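Local coordinates for protein endoglucanase (Ganoderma lucidum, PDB 5D8Z) that probably hydrolyses internal beta-1,4-glucosidic bonds of cellulose and related glucans as a family 5 endoglucanase with a TIM-barrel fold, at residues A[32-37]-A[311-316]; A[130-135]-A[167-172]; A[142-147]-A[183-188]; A[216-221]-A[266-271]. One frame throughout, in Å; residues are numbered along the deposited sequence.

Contact 1. Residues A[32-37]-A[311-316]; sequences FDFGCG and AGNFYQ
Phe34 and Phe314 meet in a T-shaped (edge-to-face) pair between two loops, and no hydrogen bond joins residues 32-37 to residues 311-316, so aromatic packing carries most of this contact. The rim of the Phe34 ring is turned at the face of the Phe314 ring, with the planes at 66° and the centroids 5.2 Å apart. Two carbons do the touching: Phe34 CE1 lies 3.9 Å from Phe314 CZ, while Phe34 CZ stands 4.0 Å above the plane of the Phe314 ring, over its centre. On its other flank Phe34 has a polar neighbour, for the backbone O of Asn313 sits at the ring edge, in plane, 3.6 Å from Phe34 CE2, where it probably gains a little from the slightly positive rim hydrogens.

With its CB already directed at residues 311-316, CG anti to the carbonyl carbon (chi1 -71°) carries the Phe34 ring on to Phe314. The backbone behind it folds as a type II beta turn from Asp33 to Cys36, with Gly35 at positive phi. Cys36, the last residue of the turn, is bonded to Cys42, a disulfide within the same loop.

Phe314 also stacks with Tyr318, and its side chain lies about 9 Å from a bound glucose unit, so the pair probably lies near the sugar-binding cleft. Residues 32-37 follow strand 24-30 and residues 311-316 run off strand 303-312; these first and last strands pair to close the eight-stranded barrel, and the backbone bonding between Asn313 and Ala30 continues that seam up to the two phenylalanines.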
loop_
_atom_site.group_PDB
_atom_site.type_symbol
_atom_site.label_atom_id
_atom_site.label_comp_id
_atom_site.label_asym_id
_atom_site.label_seq_id
_atom_site.Cartn_x
_atom_site.Cartn_y
_atom_site.Cartn_z
ATOM N N PHE A 32 1.196 -9.838 -7.994
ATOM C CA PHE A 32 -0.097 -10.498 -7.759
ATOM C C PHE A 32 -1.222 -9.568 -8.182
ATOM O O PHE A 32 -2.389 -10.002 -8.312
ATOM C CB PHE A 32 -0.296 -10.869 -6.290
ATOM C CG PHE A 32 0.363 -12.148 -5.877
ATOM C CD1 PHE A 32 -0.204 -13.355 -6.183
ATOM C CD2 PHE A 32 1.549 -12.133 -5.146
ATOM C CE1 PHE A 32 0.395 -14.540 -5.784
ATOM C CE2 PHE A 32 2.162 -13.309 -4.746
ATOM C CZ PHE A 32 1.580 -14.524 -5.059
ATOM N N ASP A 33 -0.891 -8.286 -8.353
ATOM C CA ASP A 33 -1.889 -7.301 -8.743
ATOM C C ASP A 33 -2.016 -7.189 -10.235
ATOM O O ASP A 33 -2.759 -6.363 -10.714
ATOM C CB ASP A 33 -1.543 -5.922 -8.176
ATOM C CG ASP A 33 -0.126 -5.480 -8.526
ATOM O OD1 ASP A 33 0.801 -6.218 -8.128
ATOM O OD2 ASP A 33 0.056 -4.415 -9.190
ATOM N N PHE A 34 -1.283 -7.976 -10.999
ATOM C CA PHE A 34 -1.322 -7.736 -12.439
ATOM C C PHE A 34 -2.650 -8.180 -13.028
ATOM O O PHE A 34 -3.315 -9.078 -12.517
ATOM C CB PHE A 34 -0.145 -8.354 -13.164
ATOM C CG PHE A 34 1.157 -7.672 -12.898
ATOM C CD1 PHE A 34 1.241 -6.560 -12.065
ATOM C CD2 PHE A 34 2.316 -8.138 -13.506
ATOM C CE1 PHE A 34 2.465 -5.953 -11.829
ATOM C CE2 PHE A 34 3.545 -7.527 -13.282
ATOM C CZ PHE A 34 3.620 -6.433 -12.440
ATOM N N GLY A 35 -3.066 -7.489 -14.073
ATOM C CA GLY A 35 -4.435 -7.631 -14.554
ATOM C C GLY A 35 -5.478 -7.259 -13.503
ATOM O O GLY A 35 -6.575 -7.809 -13.490
ATOM N N CYS A 36 -5.131 -6.354 -12.600
ATOM C CA CYS A 36 -6.125 -5.708 -11.797
ATOM C C CYS A 36 -6.393 -4.370 -12.449
ATOM O O CYS A 36 -5.496 -3.625 -12.760
ATOM C CB CYS A 36 -5.657 -5.583 -10.349
ATOM S SG CYS A 36 -5.812 -7.156 -9.452
ATOM N N GLY A 37 -7.636 -4.084 -12.735
ATOM C CA GLY A 37 -7.935 -2.831 -13.400
ATOM C C GLY A 37 -8.384 -1.813 -12.383
ATOM O O GLY A 37 -8.837 -2.166 -11.279
ATOM N N ALA A 311 8.795 -2.381 -7.324
ATOM C CA ALA A 311 9.747 -3.424 -7.615
ATOM C C ALA A 311 8.966 -4.717 -7.807
ATOM O O ALA A 311 7.816 -4.673 -8.225
ATOM C CB ALA A 311 10.750 -3.544 -6.496
ATOM N N GLY A 312 9.537 -5.870 -7.493
ATOM C CA GLY A 312 8.832 -7.121 -7.782
ATOM C C GLY A 312 9.066 -7.524 -9.223
ATOM O O GLY A 312 10.225 -7.622 -9.649
ATOM N N ASN A 313 8.026 -7.773 -10.010
ATOM C CA ASN A 313 8.359 -8.169 -11.362
ATOM C C ASN A 313 7.825 -7.303 -12.467
ATOM O O ASN A 313 7.152 -7.733 -13.372
ATOM C CB ASN A 313 8.223 -9.690 -11.597
ATOM C CG ASN A 313 6.874 -10.190 -11.318
ATOM O OD1 ASN A 313 5.925 -9.421 -11.321
ATOM N ND2 ASN A 313 6.764 -11.475 -11.079
ATOM N N PHE A 314 8.231 -6.052 -12.367
ATOM C CA PHE A 314 8.198 -5.124 -13.462
ATOM C C PHE A 314 9.458 -5.345 -14.280
ATOM O O PHE A 314 10.496 -5.599 -13.729
ATOM C CB PHE A 314 8.148 -3.682 -12.914
ATOM C CG PHE A 314 6.759 -3.231 -12.507
ATOM C CD1 PHE A 314 5.861 -2.756 -13.458
ATOM C CD2 PHE A 314 6.348 -3.285 -11.191
ATOM C CE1 PHE A 314 4.585 -2.356 -13.102
ATOM C CE2 PHE A 314 5.068 -2.883 -10.832
ATOM C CZ PHE A 314 4.187 -2.427 -11.793
ATOM N N TYR A 315 9.350 -5.249 -15.600
ATOM C CA TYR A 315 10.521 -5.258 -16.498
ATOM C C TYR A 315 11.429 -4.046 -16.260
ATOM O O TYR A 315 11.065 -3.114 -15.548
ATOM C CB TYR A 315 10.060 -5.289 -17.952
ATOM C CG TYR A 315 9.230 -6.518 -18.308
ATOM C CD1 TYR A 315 8.027 -6.394 -19.032
ATOM C CD2 TYR A 315 9.639 -7.804 -17.924
ATOM C CE1 TYR A 315 7.265 -7.509 -19.368
ATOM C CE2 TYR A 315 8.885 -8.928 -18.251
ATOM C CZ TYR A 315 7.699 -8.775 -18.970
ATOM O OH TYR A 315 6.941 -9.877 -19.288
ATOM N N GLN A 316 12.622 -4.059 -16.831
ATOM C CA GLN A 316 13.610 -3.043 -16.463
ATOM C C GLN A 316 13.172 -1.644 -16.925
ATOM O O GLN A 316 13.262 -0.667 -16.178
ATOM C CB GLN A 316 14.979 -3.408 -17.033
ATOM C CG GLN A 316 16.167 -2.680 -16.393
ATOM C CD GLN A 316 17.463 -2.788 -17.226
ATOM O OE1 GLN A 316 18.508 -2.258 -16.836
ATOM N NE2 GLN A 316 17.393 -3.481 -18.374
#

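Contact 2. Residues A[130-135]-A[167-172]; sequences IGQGGP and DVPDIN
Gln132 reaches over from its glycine-rich loop and sets its amide against the backbone just ahead of helix 171-187. The close-packed part is all at that amide. Its OE1 accepts a hydrogen bond from Asp170 N at 3.2 Å, with an N-H...O angle of 158°; the donor lies above the carbonyl plane, 37° out of it, and does not use a lone pair direction. The same oxygen rests against the proline ring, 3.3 Å from Pro169 CD, and NE2 comes within 3.1 Å of Asp170 O. The buried Val168 flanks the end of the amide, its CG1 3.4 Å from Gln132 OE1, the two side chains crossing at about a right angle. CG of Gln132 stands anti to its carbonyl carbon (chi1 -70°) and the chain runs extended beyond it, giving the amide the length to span the two loops.

The loose side is the loop itself. Gly133 is exposed, Gly131 and Gly134 partly so, and none of the three meets residues 167-172; Pro169 likewise lies at the surface. Asp170 turns its carboxylate to other work: as N-cap, its OD1 accepts a hydrogen bond from Leu173 N.

Gln132 also packs on Leu173 and Trp174 in the first turn of helix 171-187. The contact thus joins the loop leading from strand 128-129 into helix 137-149 to the start of the next helix, where Ile171 leans on helix 213-218.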
loop_
_atom_site.group_PDB
_atom_site.type_symbol
_atom_site.label_atom_id
_atom_site.label_comp_id
_atom_site.label_asym_id
_atom_site.label_seq_id
_atom_site.Cartn_x
_atom_site.Cartn_y
_atom_site.Cartn_z
ATOM N N ILE A 130 -18.036 -1.200 -3.538
ATOM C CA ILE A 130 -18.385 -1.846 -2.287
ATOM C C ILE A 130 -19.237 -0.907 -1.486
ATOM O O ILE A 130 -18.882 0.217 -1.329
ATOM C CB ILE A 130 -17.143 -2.117 -1.434
ATOM C CG1 ILE A 130 -16.233 -3.146 -2.116
ATOM C CG2 ILE A 130 -17.540 -2.581 -0.031
ATOM C CD1 ILE A 130 -14.786 -2.955 -1.764
ATOM N N GLY A 131 -20.352 -1.369 -0.963
ATOM C CA GLY A 131 -21.153 -0.559 -0.068
ATOM C C GLY A 131 -22.096 0.377 -0.798
ATOM O O GLY A 131 -23.023 0.884 -0.163
ATOM N N GLN A 132 -21.887 0.548 -2.116
ATOM C CA GLN A 132 -22.530 1.564 -2.911
ATOM C C GLN A 132 -22.758 1.081 -4.341
ATOM O O GLN A 132 -22.206 1.650 -5.294
ATOM C CB GLN A 132 -21.641 2.804 -2.972
ATOM C CG GLN A 132 -21.540 3.569 -1.653
ATOM C CD GLN A 132 -20.468 4.661 -1.660
ATOM O OE1 GLN A 132 -20.399 5.521 -2.547
ATOM N NE2 GLN A 132 -19.623 4.619 -0.647
ATOM N N GLY A 133 -23.580 0.044 -4.513
ATOM C CA GLY A 133 -23.722 -0.614 -5.833
ATOM C C GLY A 133 -23.125 -2.017 -5.946
ATOM O O GLY A 133 -23.708 -2.890 -6.558
ATOM N N GLY A 134 -21.955 -2.250 -5.354
ATOM C CA GLY A 134 -21.228 -3.500 -5.537
ATOM C C GLY A 134 -21.507 -4.470 -4.407
ATOM O O GLY A 134 -22.621 -4.547 -3.924
ATOM N N PRO A 135 -20.481 -5.214 -3.975
ATOM C CA PRO A 135 -20.565 -6.038 -2.780
ATOM C C PRO A 135 -20.881 -5.238 -1.535
ATOM O O PRO A 135 -20.527 -4.081 -1.434
ATOM C CB PRO A 135 -19.171 -6.632 -2.651
ATOM C CG PRO A 135 -18.562 -6.510 -3.996
ATOM C CD PRO A 135 -19.156 -5.288 -4.602
ATOM N N ASP A 167 -13.264 8.038 -7.461
ATOM C CA ASP A 167 -14.616 8.377 -7.917
ATOM C C ASP A 167 -15.745 7.642 -7.161
ATOM O O ASP A 167 -16.670 7.066 -7.768
ATOM C CB ASP A 167 -14.710 8.214 -9.439
ATOM C CG ASP A 167 -13.595 8.984 -10.186
ATOM O OD1 ASP A 167 -13.600 10.232 -10.104
ATOM O OD2 ASP A 167 -12.717 8.349 -10.838
ATOM N N VAL A 168 -15.654 7.696 -5.836
ATOM C CA VAL A 168 -16.683 7.183 -4.944
ATOM C C VAL A 168 -17.692 8.272 -4.658
ATOM O O VAL A 168 -17.316 9.372 -4.272
ATOM C CB VAL A 168 -16.058 6.790 -3.595
ATOM C CG1 VAL A 168 -17.108 6.350 -2.573
ATOM C CG2 VAL A 168 -15.015 5.709 -3.826
ATOM N N PRO A 169 -18.985 7.987 -4.820
ATOM C CA PRO A 169 -19.926 9.113 -4.633
ATOM C C PRO A 169 -20.198 9.569 -3.181
ATOM O O PRO A 169 -20.430 10.741 -2.995
ATOM C CB PRO A 169 -21.200 8.639 -5.323
ATOM C CG PRO A 169 -21.068 7.164 -5.417
ATOM C CD PRO A 169 -19.613 6.827 -5.466
ATOM N N ASP A 170 -20.169 8.694 -2.174
ATOM C CA ASP A 170 -20.406 9.133 -0.796
ATOM C C ASP A 170 -19.347 8.606 0.156
ATOM O O ASP A 170 -19.373 7.442 0.566
ATOM C CB ASP A 170 -21.786 8.717 -0.289
ATOM C CG ASP A 170 -21.993 9.044 1.203
ATOM O OD1 ASP A 170 -21.231 8.540 2.052
ATOM O OD2 ASP A 170 -22.925 9.801 1.543
ATOM N N ILE A 171 -18.464 9.497 0.563
ATOM C CA ILE A 171 -17.360 9.124 1.398
ATOM C C ILE A 171 -17.720 8.603 2.794
ATOM O O ILE A 171 -16.987 7.795 3.376
ATOM C CB ILE A 171 -16.413 10.310 1.548
ATOM C CG1 ILE A 171 -15.090 9.843 2.145
ATOM C CG2 ILE A 171 -17.051 11.394 2.404
ATOM C CD1 ILE A 171 -14.320 8.928 1.229
ATOM N N ASN A 172 -18.820 9.059 3.358
ATOM C CA ASN A 172 -19.201 8.557 4.676
ATOM C C ASN A 172 -19.684 7.134 4.659
ATOM O O ASN A 172 -19.532 6.446 5.648
ATOM C CB ASN A 172 -20.262 9.447 5.322
ATOM C CG ASN A 172 -19.719 10.829 5.651
ATOM O OD1 ASN A 172 -18.818 10.974 6.519
ATOM N ND2 ASN A 172 -20.243 11.858 4.953
#

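Contact 3. Residues A[142-147]-A[183-188]; sequences ALWSSI and TAIRQA
Trp144 and Ile185 share a first torsion: CG of Trp144 is anti to its carbonyl carbon (chi1 -79°), and so is CG1 of Ile185 (chi1 -71°), whose chain then extends to CD1 (chi2 161°). With helices 137-149 and 171-187 set side by side, these torsions let the two side chains lie alongside each other between them. Near the backbone, Trp144 CB touches Ile185 CG1 at 3.9 Å. Farther out, Ile185 CD1 sits 3.7 Å above the indole plane, offset toward the rim, with Trp144 CE3 the nearest ring atom at 3.9 Å. The opposite face of the indole takes CD1 of Ile147, one turn along its own helix, so the ring is held between two isoleucine methyl groups.

Beside this pair the backbones come much nearer, with Ser145 CA only 4.9 Å from Ala184 CA. Small residues allow it: Ala184 CB lies 3.9 Å from Ser145 N, and the CB of Ala188 lies 3.7 Å from Ser145 O. Cutting Ile185 back to an alanine would probably leave one face of the Trp144 indole without its methyl cover and open a gap beneath the helix pair.

Inward, Trp144 rests on Val119 of strand 114-119 and Ile185 on Ile195 of strand 194-198, placing the pair between the helix layer and the barrel wall. Trp144 NE1 has a weak hydrogen bond to Val161 O. No hydrogen bond crosses between residues 142-147 and 183-188, which implies that shape and burial of apolar surface, with alanines at the close approach, hold these two neighbouring barrel helices together.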
loop_
_atom_site.group_PDB
_atom_site.type_symbol
_atom_site.label_atom_id
_atom_site.label_comp_id
_atom_site.label_asym_id
_atom_site.label_seq_id
_atom_site.Cartn_x
_atom_site.Cartn_y
_atom_site.Cartn_z
ATOM N N ALA A 142 -16.311 -9.934 5.682
ATOM C CA ALA A 142 -15.972 -11.341 5.631
ATOM C C ALA A 142 -14.543 -11.549 5.124
ATOM O O ALA A 142 -13.759 -12.298 5.739
ATOM C CB ALA A 142 -16.942 -12.077 4.724
ATOM N N LEU A 143 -14.213 -10.897 4.011
ATOM C CA LEU A 143 -12.901 -11.046 3.426
ATOM C C LEU A 143 -11.824 -10.752 4.431
ATOM O O LEU A 143 -10.894 -11.544 4.652
ATOM C CB LEU A 143 -12.720 -10.120 2.238
ATOM C CG LEU A 143 -11.311 -10.210 1.646
ATOM C CD1 LEU A 143 -11.077 -11.608 1.079
ATOM C CD2 LEU A 143 -11.089 -9.129 0.589
ATOM N N TRP A 144 -11.948 -9.597 5.042
ATOM C CA TRP A 144 -10.963 -9.206 6.018
ATOM C C TRP A 144 -10.953 -10.065 7.278
ATOM O O TRP A 144 -9.920 -10.220 7.886
ATOM C CB TRP A 144 -11.134 -7.743 6.357
ATOM C CG TRP A 144 -10.547 -6.931 5.339
ATOM C CD1 TRP A 144 -11.193 -6.155 4.434
ATOM C CD2 TRP A 144 -9.154 -6.823 5.059
ATOM N NE1 TRP A 144 -10.277 -5.526 3.622
ATOM C CE2 TRP A 144 -9.012 -5.942 3.979
ATOM C CE3 TRP A 144 -8.002 -7.372 5.637
ATOM C CZ2 TRP A 144 -7.770 -5.591 3.472
ATOM C CZ3 TRP A 144 -6.783 -7.035 5.124
ATOM C CH2 TRP A 144 -6.672 -6.152 4.056
ATOM N N SER A 145 -12.074 -10.636 7.670
ATOM C CA SER A 145 -12.045 -11.517 8.804
ATOM C C SER A 145 -11.082 -12.644 8.461
ATOM O O SER A 145 -10.174 -12.954 9.242
ATOM C CB SER A 145 -13.437 -12.066 9.110
ATOM O OG SER A 145 -13.453 -12.774 10.343
ATOM N N SER A 146 -11.254 -13.240 7.290
ATOM C CA SER A 146 -10.451 -14.384 6.927
ATOM C C SER A 146 -8.985 -14.040 6.823
ATOM O O SER A 146 -8.138 -14.814 7.292
ATOM C CB SER A 146 -10.881 -14.935 5.588
ATOM O OG SER A 146 -12.268 -15.163 5.584
ATOM N N ILE A 147 -8.675 -12.911 6.183
ATOM C CA ILE A 147 -7.285 -12.492 6.038
ATOM C C ILE A 147 -6.693 -12.327 7.425
ATOM O O ILE A 147 -5.623 -12.873 7.739
ATOM C CB ILE A 147 -7.159 -11.166 5.256
ATOM C CG1 ILE A 147 -7.509 -11.419 3.774
ATOM C CG2 ILE A 147 -5.752 -10.593 5.390
ATOM C CD1 ILE A 147 -7.606 -10.194 2.899
ATOM N N THR A 183 -13.610 -3.624 12.216
ATOM C CA THR A 183 -14.277 -4.463 13.177
ATOM C C THR A 183 -14.071 -5.932 12.857
ATOM O O THR A 183 -13.811 -6.730 13.740
ATOM C CB THR A 183 -15.771 -4.148 13.219
ATOM O OG1 THR A 183 -15.950 -2.793 13.633
ATOM C CG2 THR A 183 -16.479 -5.072 14.200
ATOM N N ALA A 184 -14.176 -6.309 11.588
ATOM C CA ALA A 184 -13.912 -7.704 11.255
ATOM C C ALA A 184 -12.504 -8.054 11.692
ATOM O O ALA A 184 -12.287 -9.108 12.295
ATOM C CB ALA A 184 -14.102 -7.987 9.772
ATOM N N ILE A 185 -11.557 -7.163 11.419
ATOM C CA ILE A 185 -10.127 -7.474 11.653
ATOM C C ILE A 185 -9.788 -7.678 13.153
ATOM O O ILE A 185 -9.039 -8.602 13.515
ATOM C CB ILE A 185 -9.202 -6.391 11.047
ATOM C CG1 ILE A 185 -9.215 -6.465 9.521
ATOM C CG2 ILE A 185 -7.784 -6.572 11.524
ATOM C CD1 ILE A 185 -8.735 -5.201 8.827
ATOM N N ARG A 186 -10.358 -6.823 14.005
ATOM C CA ARG A 186 -10.093 -6.905 15.424
ATOM C C ARG A 186 -10.747 -8.149 16.004
ATOM O O ARG A 186 -10.122 -8.905 16.745
ATOM C CB ARG A 186 -10.587 -5.659 16.092
ATOM C CG ARG A 186 -9.957 -4.372 15.541
ATOM C CD ARG A 186 -8.439 -4.431 15.605
ATOM N NE ARG A 186 -7.762 -3.134 15.417
ATOM C CZ ARG A 186 -6.444 -3.021 15.211
ATOM N NH1 ARG A 186 -5.704 -4.110 15.117
ATOM N NH2 ARG A 186 -5.873 -1.831 15.040
ATOM N N GLN A 187 -11.962 -8.427 15.579
ATOM C CA GLN A 187 -12.656 -9.624 16.023
ATOM C C GLN A 187 -12.022 -10.925 15.603
ATOM O O GLN A 187 -12.249 -11.942 16.236
ATOM C CB GLN A 187 -14.092 -9.613 15.562
ATOM C CG GLN A 187 -14.914 -8.558 16.264
ATOM C CD GLN A 187 -16.267 -8.338 15.635
ATOM O OE1 GLN A 187 -16.997 -7.449 16.053
ATOM N NE2 GLN A 187 -16.610 -9.136 14.619
ATOM N N ALA A 188 -11.201 -10.944 14.568
ATOM C CA ALA A 188 -10.491 -12.203 14.329
ATOM C C ALA A 188 -9.214 -12.314 15.195
ATOM O O ALA A 188 -8.423 -13.244 15.044
ATOM C CB ALA A 188 -10.182 -12.373 12.855
#

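Contact 4. Residues A[216-221]-A[266-271]; sequences ALKKVT and RCNGRQ
Lys218 stretches across to Asn268 and can be followed atom by atom. From CB, the chain sets out with CG anti to the backbone N (chi1 -172°) and stays extended to its tip. CG passes the Arg270 guanidinium, 3.8 Å from its NH1. CD and CE then draw alongside the amide oxygen of Asn268, CE at 3.7 Å from OD1. At the tip, Lys218 NZ donates a hydrogen bond to Asn268 OD1 at 2.9 Å, in the carbonyl plane and on a lone pair, with a C=O...N angle of 132°. A methionine in place of Lys218 would probably leave Asn268 OD1 without this donor, and the link between the two helix ends would be weakened.

Asn268 is held from its other side too, since its ND2 donates to Trp264 O in the preceding helix turn; with both ends of the amide engaged, its rotation is likely to be fixed. The Arg270 chain, bent at chi2 and chi3, places its guanidinium so that Lys218 O lies at the edge of that group, in plane, 3.6 Å from Arg270 NH1, while NH2 bonds to Leu230 O at the start of strand 230-235. The two positive ends keep apart, Lys218 NZ standing 6.2 Å from Arg270 NH1.

Gly269, at positive phi, closes helix 254-267 in a Schellman motif. That turn, leading straight into strand 272-277, is a helix-to-strand connection of the beta-alpha repeats of a TIM barrel, and here it is bridged to the end of helix 213-218, the helix before it.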
loop_
_atom_site.group_PDB
_atom_site.type_symbol
_atom_site.label_atom_id
_atom_site.label_comp_id
_atom_site.label_asym_id
_atom_site.label_seq_id
_atom_site.Cartn_x
_atom_site.Cartn_y
_atom_site.Cartn_z
ATOM N N ALA A 216 -14.504 12.068 7.551
ATOM C CA ALA A 216 -15.253 10.831 7.552
ATOM C C ALA A 216 -14.471 9.719 8.225
ATOM O O ALA A 216 -14.996 9.004 9.084
ATOM C CB ALA A 216 -15.582 10.445 6.135
ATOM N N LEU A 217 -13.205 9.587 7.847
ATOM C CA LEU A 217 -12.424 8.470 8.329
ATOM C C LEU A 217 -11.929 8.679 9.736
ATOM O O LEU A 217 -11.655 7.707 10.451
ATOM C CB LEU A 217 -11.275 8.133 7.371
ATOM C CG LEU A 217 -11.713 7.452 6.062
ATOM C CD1 LEU A 217 -10.588 7.388 5.055
ATOM C CD2 LEU A 217 -12.218 6.057 6.330
ATOM N N LYS A 218 -11.856 9.945 10.160
ATOM C CA LYS A 218 -11.611 10.232 11.577
ATOM C C LYS A 218 -12.624 9.540 12.542
ATOM O O LYS A 218 -12.287 9.264 13.685
ATOM C CB LYS A 218 -11.511 11.733 11.848
ATOM C CG LYS A 218 -11.069 11.971 13.273
ATOM C CD LYS A 218 -10.723 13.399 13.590
ATOM C CE LYS A 218 -10.406 13.491 15.083
ATOM N NZ LYS A 218 -10.410 14.871 15.631
ATOM N N LYS A 219 -13.827 9.213 12.070
ATOM C CA LYS A 219 -14.859 8.607 12.925
ATOM C C LYS A 219 -14.698 7.126 13.145
ATOM O O LYS A 219 -15.361 6.557 13.997
ATOM C CB LYS A 219 -16.237 8.883 12.353
ATOM C CG LYS A 219 -16.525 10.381 12.269
ATOM C CD LYS A 219 -17.770 10.716 11.463
ATOM C CE LYS A 219 -17.574 12.050 10.756
ATOM N NZ LYS A 219 -18.838 12.753 10.393
ATOM N N VAL A 220 -13.802 6.504 12.387
ATOM C CA VAL A 220 -13.614 5.058 12.399
ATOM C C VAL A 220 -12.858 4.646 13.651
ATOM O O VAL A 220 -11.791 5.159 13.918
ATOM C CB VAL A 220 -12.816 4.626 11.148
ATOM C CG1 VAL A 220 -12.234 3.225 11.280
ATOM C CG2 VAL A 220 -13.691 4.733 9.932
ATOM N N THR A 221 -13.355 3.677 14.385
ATOM C CA THR A 221 -12.720 3.346 15.631
ATOM C C THR A 221 -12.699 1.845 15.797
ATOM O O THR A 221 -13.474 1.142 15.138
ATOM C CB THR A 221 -13.453 4.024 16.855
ATOM O OG1 THR A 221 -14.371 3.114 17.465
ATOM C CG2 THR A 221 -14.228 5.288 16.458
ATOM N N ARG A 266 -1.640 16.944 12.790
ATOM C CA ARG A 266 -0.995 17.209 14.075
ATOM C C ARG A 266 -2.049 17.614 15.098
ATOM O O ARG A 266 -2.234 16.973 16.159
ATOM C CB ARG A 266 0.040 18.314 13.887
ATOM C CG ARG A 266 1.001 18.513 15.031
ATOM C CD ARG A 266 2.189 19.338 14.546
ATOM N NE ARG A 266 3.262 18.500 13.995
ATOM C CZ ARG A 266 3.822 18.632 12.789
ATOM N NH1 ARG A 266 3.436 19.568 11.935
ATOM N NH2 ARG A 266 4.794 17.807 12.425
ATOM N N CYS A 267 -2.795 18.644 14.738
ATOM C CA CYS A 267 -3.759 19.174 15.648
ATOM C C CYS A 267 -4.836 18.137 15.982
ATOM O O CYS A 267 -5.392 18.172 17.088
ATOM C CB CYS A 267 -4.326 20.463 15.098
ATOM S SG CYS A 267 -5.505 20.230 13.773
ATOM N N ASN A 268 -5.080 17.179 15.082
ATOM C CA ASN A 268 -6.052 16.098 15.363
ATOM C C ASN A 268 -5.510 14.880 16.086
ATOM O O ASN A 268 -6.300 14.012 16.493
ATOM C CB ASN A 268 -6.764 15.658 14.091
ATOM C CG ASN A 268 -7.762 16.698 13.600
ATOM O OD1 ASN A 268 -8.928 16.709 14.017
ATOM N ND2 ASN A 268 -7.305 17.582 12.710
ATOM N N GLY A 269 -4.185 14.805 16.261
ATOM C CA GLY A 269 -3.566 13.721 17.040
ATOM C C GLY A 269 -3.590 12.398 16.307
ATOM O O GLY A 269 -3.716 11.323 16.902
ATOM N N ARG A 270 -3.446 12.495 14.999
ATOM C CA ARG A 270 -3.573 11.362 14.126
ATOM C C ARG A 270 -2.386 11.272 13.172
ATOM O O ARG A 270 -1.717 12.258 12.898
ATOM C CB ARG A 270 -4.885 11.466 13.332
ATOM C CG ARG A 270 -6.133 11.275 14.165
ATOM C CD ARG A 270 -6.108 9.998 15.023
ATOM N NE ARG A 270 -6.385 8.748 14.311
ATOM C CZ ARG A 270 -7.591 8.357 13.878
ATOM N NH1 ARG A 270 -8.681 9.121 14.034
ATOM N NH2 ARG A 270 -7.715 7.187 13.270
ATOM N N GLN A 271 -2.147 10.077 12.660
ATOM C CA GLN A 271 -1.020 9.838 11.784
ATOM C C GLN A 271 -1.451 9.333 10.424
ATOM O O GLN A 271 -2.535 8.760 10.274
ATOM C CB GLN A 271 -0.104 8.832 12.452
ATOM C CG GLN A 271 0.574 9.438 13.662
ATOM C CD GLN A 271 1.258 8.409 14.505
ATOM O OE1 GLN A 271 0.669 7.405 14.900
ATOM N NE2 GLN A 271 2.502 8.647 14.794
#

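Only contact 3 is buried, and it is almost wholly apolar; the other three are partly buried: contact 1 is mainly aromatic, contact 2 polar with some packing, contact 4 polar. Contact 1 stands apart, its centre 32 Å from that of contact 4 and on the opposite side of the chain's centre, and relies on aromatic rings where the barrel's first and last strands meet. Contacts 2 and 3 both use helix 171-187, one at its start with an amide-to-backbone bond, the other near its end with close helix packing. Contact 4, bridged by a lysine, touches contact 2 through Asn172 and Ala216.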